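Local coordinates for protein replisome organizer (Bacillus phage SPP1, PDB 1NO1) that probably loads the phage replicative helicase during SPP1 DNA replication and, as a helicase loader/inhibitor, restrains it until then, at residues K4-I9 against A32-L37. Residues are numbered along the deposited sequence; the frame is centred on the assembly and turned at random.
Sequences KDVVQI and AWHRVL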
loop_
_atom_site.group_PDB
_atom_site.type_symbol
_atom_site.label_atom_id
_atom_site.label_comp_id
_atom_site.label_asym_id
_atom_site.label_seq_id
_atom_site.Cartn_x
_atom_site.Cartn_y
_atom_site.Cartn_z
ATOM N N LYS A 4 -6.841 7.008 7.435
ATOM C CA LYS A 4 -7.216 7.599 6.165
ATOM C C LYS A 4 -5.996 7.659 5.255
ATOM O O LYS A 4 -6.109 7.647 4.026
ATOM C CB LYS A 4 -7.820 8.999 6.374
ATOM N N ASP A 5 -4.815 7.731 5.849
ATOM C CA ASP A 5 -3.617 7.798 5.030
ATOM C C ASP A 5 -3.307 6.379 4.481
ATOM O O ASP A 5 -2.761 6.250 3.402
ATOM C CB ASP A 5 -2.438 8.423 5.800
ATOM C CG ASP A 5 -2.570 9.943 5.990
ATOM O OD1 ASP A 5 -3.364 10.620 5.280
ATOM O OD2 ASP A 5 -1.880 10.574 6.832
ATOM N N VAL A 6 -3.682 5.335 5.218
ATOM C CA VAL A 6 -3.529 3.950 4.757
ATOM C C VAL A 6 -4.498 3.681 3.611
ATOM O O VAL A 6 -4.165 3.007 2.641
ATOM C CB VAL A 6 -3.811 2.921 5.889
ATOM C CG1 VAL A 6 -3.723 1.472 5.365
ATOM C CG2 VAL A 6 -2.816 3.094 7.017
ATOM N N VAL A 7 -5.711 4.208 3.723
ATOM C CA VAL A 7 -6.651 4.110 2.626
ATOM C C VAL A 7 -6.031 4.654 1.312
ATOM O O VAL A 7 -6.276 4.078 0.236
ATOM C CB VAL A 7 -7.969 4.852 2.940
ATOM C CG1 VAL A 7 -8.869 4.952 1.705
ATOM C CG2 VAL A 7 -8.701 4.185 4.082
ATOM N N GLN A 8 -5.251 5.743 1.371
ATOM C CA GLN A 8 -4.613 6.238 0.145
ATOM C C GLN A 8 -3.541 5.316 -0.402
ATOM O O GLN A 8 -3.471 5.134 -1.595
ATOM C CB GLN A 8 -3.892 7.573 0.300
ATOM C CG GLN A 8 -4.516 8.612 1.111
ATOM C CD GLN A 8 -4.012 10.003 0.714
ATOM O OE1 GLN A 8 -4.155 10.969 1.491
ATOM N NE2 GLN A 8 -3.439 10.120 -0.502
ATOM N N ILE A 9 -2.658 4.804 0.454
ATOM C CA ILE A 9 -1.654 3.864 -0.016
ATOM C C ILE A 9 -2.343 2.738 -0.792
ATOM O O ILE A 9 -1.939 2.402 -1.906
ATOM C CB ILE A 9 -0.894 3.273 1.178
ATOM C CG1 ILE A 9 -0.054 4.364 1.837
ATOM C CG2 ILE A 9 -0.010 2.092 0.737
ATOM C CD1 ILE A 9 1.036 4.885 0.877
ATOM N N ALA A 32 -5.629 -4.157 8.857
ATOM C CA ALA A 32 -4.424 -4.950 9.120
ATOM C C ALA A 32 -3.125 -4.249 8.676
ATOM O O ALA A 32 -2.142 -4.252 9.418
ATOM C CB ALA A 32 -4.535 -6.346 8.488
ATOM N N TRP A 33 -3.104 -3.648 7.480
ATOM C CA TRP A 33 -1.911 -2.900 7.050
ATOM C C TRP A 33 -1.603 -1.731 8.052
ATOM O O TRP A 33 -0.429 -1.388 8.329
ATOM C CB TRP A 33 -2.025 -2.436 5.567
ATOM C CG TRP A 33 -1.874 -3.525 4.507
ATOM C CD1 TRP A 33 -2.251 -4.862 4.614
ATOM C CD2 TRP A 33 -1.279 -3.394 3.201
ATOM N NE1 TRP A 33 -1.942 -5.531 3.451
ATOM C CE2 TRP A 33 -1.347 -4.662 2.573
ATOM C CE3 TRP A 33 -0.700 -2.325 2.492
ATOM C CZ2 TRP A 33 -0.822 -4.904 1.293
ATOM C CZ3 TRP A 33 -0.208 -2.553 1.189
ATOM C CH2 TRP A 33 -0.272 -3.835 0.607
ATOM N N HIS A 34 -2.644 -1.156 8.647
ATOM C CA HIS A 34 -2.457 -0.059 9.623
ATOM C C HIS A 34 -1.701 -0.441 10.902
ATOM O O HIS A 34 -1.073 0.403 11.510
ATOM C CB HIS A 34 -3.784 0.619 9.984
ATOM C CG HIS A 34 -3.651 1.708 11.010
ATOM N ND1 HIS A 34 -4.190 1.610 12.280
ATOM C CD2 HIS A 34 -3.057 2.927 10.952
ATOM C CE1 HIS A 34 -3.931 2.716 12.959
ATOM N NE2 HIS A 34 -3.251 3.535 12.174
ATOM N N ARG A 35 -1.757 -1.699 11.305
ATOM C CA ARG A 35 -1.016 -2.168 12.475
ATOM C C ARG A 35 0.484 -2.030 12.228
ATOM O O ARG A 35 1.271 -1.819 13.165
ATOM C CB ARG A 35 -1.347 -3.644 12.769
ATOM C CG ARG A 35 -2.723 -3.885 13.376
ATOM C CD ARG A 35 -3.161 -5.379 13.471
ATOM N NE ARG A 35 -4.627 -5.525 13.584
ATOM C CZ ARG A 35 -5.355 -6.510 13.004
ATOM N NH1 ARG A 35 -4.760 -7.469 12.281
ATOM N NH2 ARG A 35 -6.680 -6.543 13.166
ATOM N N VAL A 36 0.877 -2.222 10.976
ATOM C CA VAL A 36 2.250 -2.034 10.595
ATOM C C VAL A 36 2.492 -0.563 10.240
ATOM O O VAL A 36 3.461 0.021 10.692
ATOM C CB VAL A 36 2.592 -2.890 9.372
ATOM C CG1 VAL A 36 3.914 -2.492 8.800
ATOM C CG2 VAL A 36 2.605 -4.388 9.749
ATOM N N LEU A 37 1.593 0.054 9.472
ATOM C CA LEU A 37 1.866 1.406 8.972
ATOM C C LEU A 37 1.757 2.579 9.958
ATOM O O LEU A 37 2.175 3.673 9.627
ATOM C CB LEU A 37 1.084 1.689 7.668
ATOM C CG LEU A 37 1.546 0.846 6.470
ATOM C CD1 LEU A 37 0.693 1.047 5.213
ATOM C CD2 LEU A 37 2.995 1.139 6.108
#
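Val6 is the residue of 4-9 that reaches into 32-37, where Trp33, His34 and Leu37 receive its two methyls. The branches divide the work. With CG1 anti to the backbone N (chi1 177°), that methyl meets the indole-bearing carbon of Trp33, Val6 CG1 lying 4.3 Å from Trp33 CB. The other methyl comes up to the imidazole at its edge, near the ring plane, with Val6 CG2 3.9 Å from His34 CD2, and it also touches the Leu37 stem, Val6 CG2 to Leu37 CB 4.2 Å. A short beta-branched residue suits this place, for it presents two methyls close to its own helix while the axes of the two segments stay 9.8 Å apart. The contact joins the first two helices of a small all-helical domain, 3-16 and 26-37; the axes of 4-9 and 32-37 run at 110° to each other. No hydrogen bond links the two segments, and the meeting is one of apolar surfaces and an imidazole edge. His34, partly exposed, can keep a polar ring at this border, where its side chain also touches Glu3, whereas buried Leu37 also touches Leu66. One turn after Val6, Ile9 also points its CB toward 32-37, which partly covers it without close contact, and its longer branched chain touches Leu42, Ile45 and Met46 of helix 42-55. Trp33, for its part, also touches Leu10 of helix 3-16.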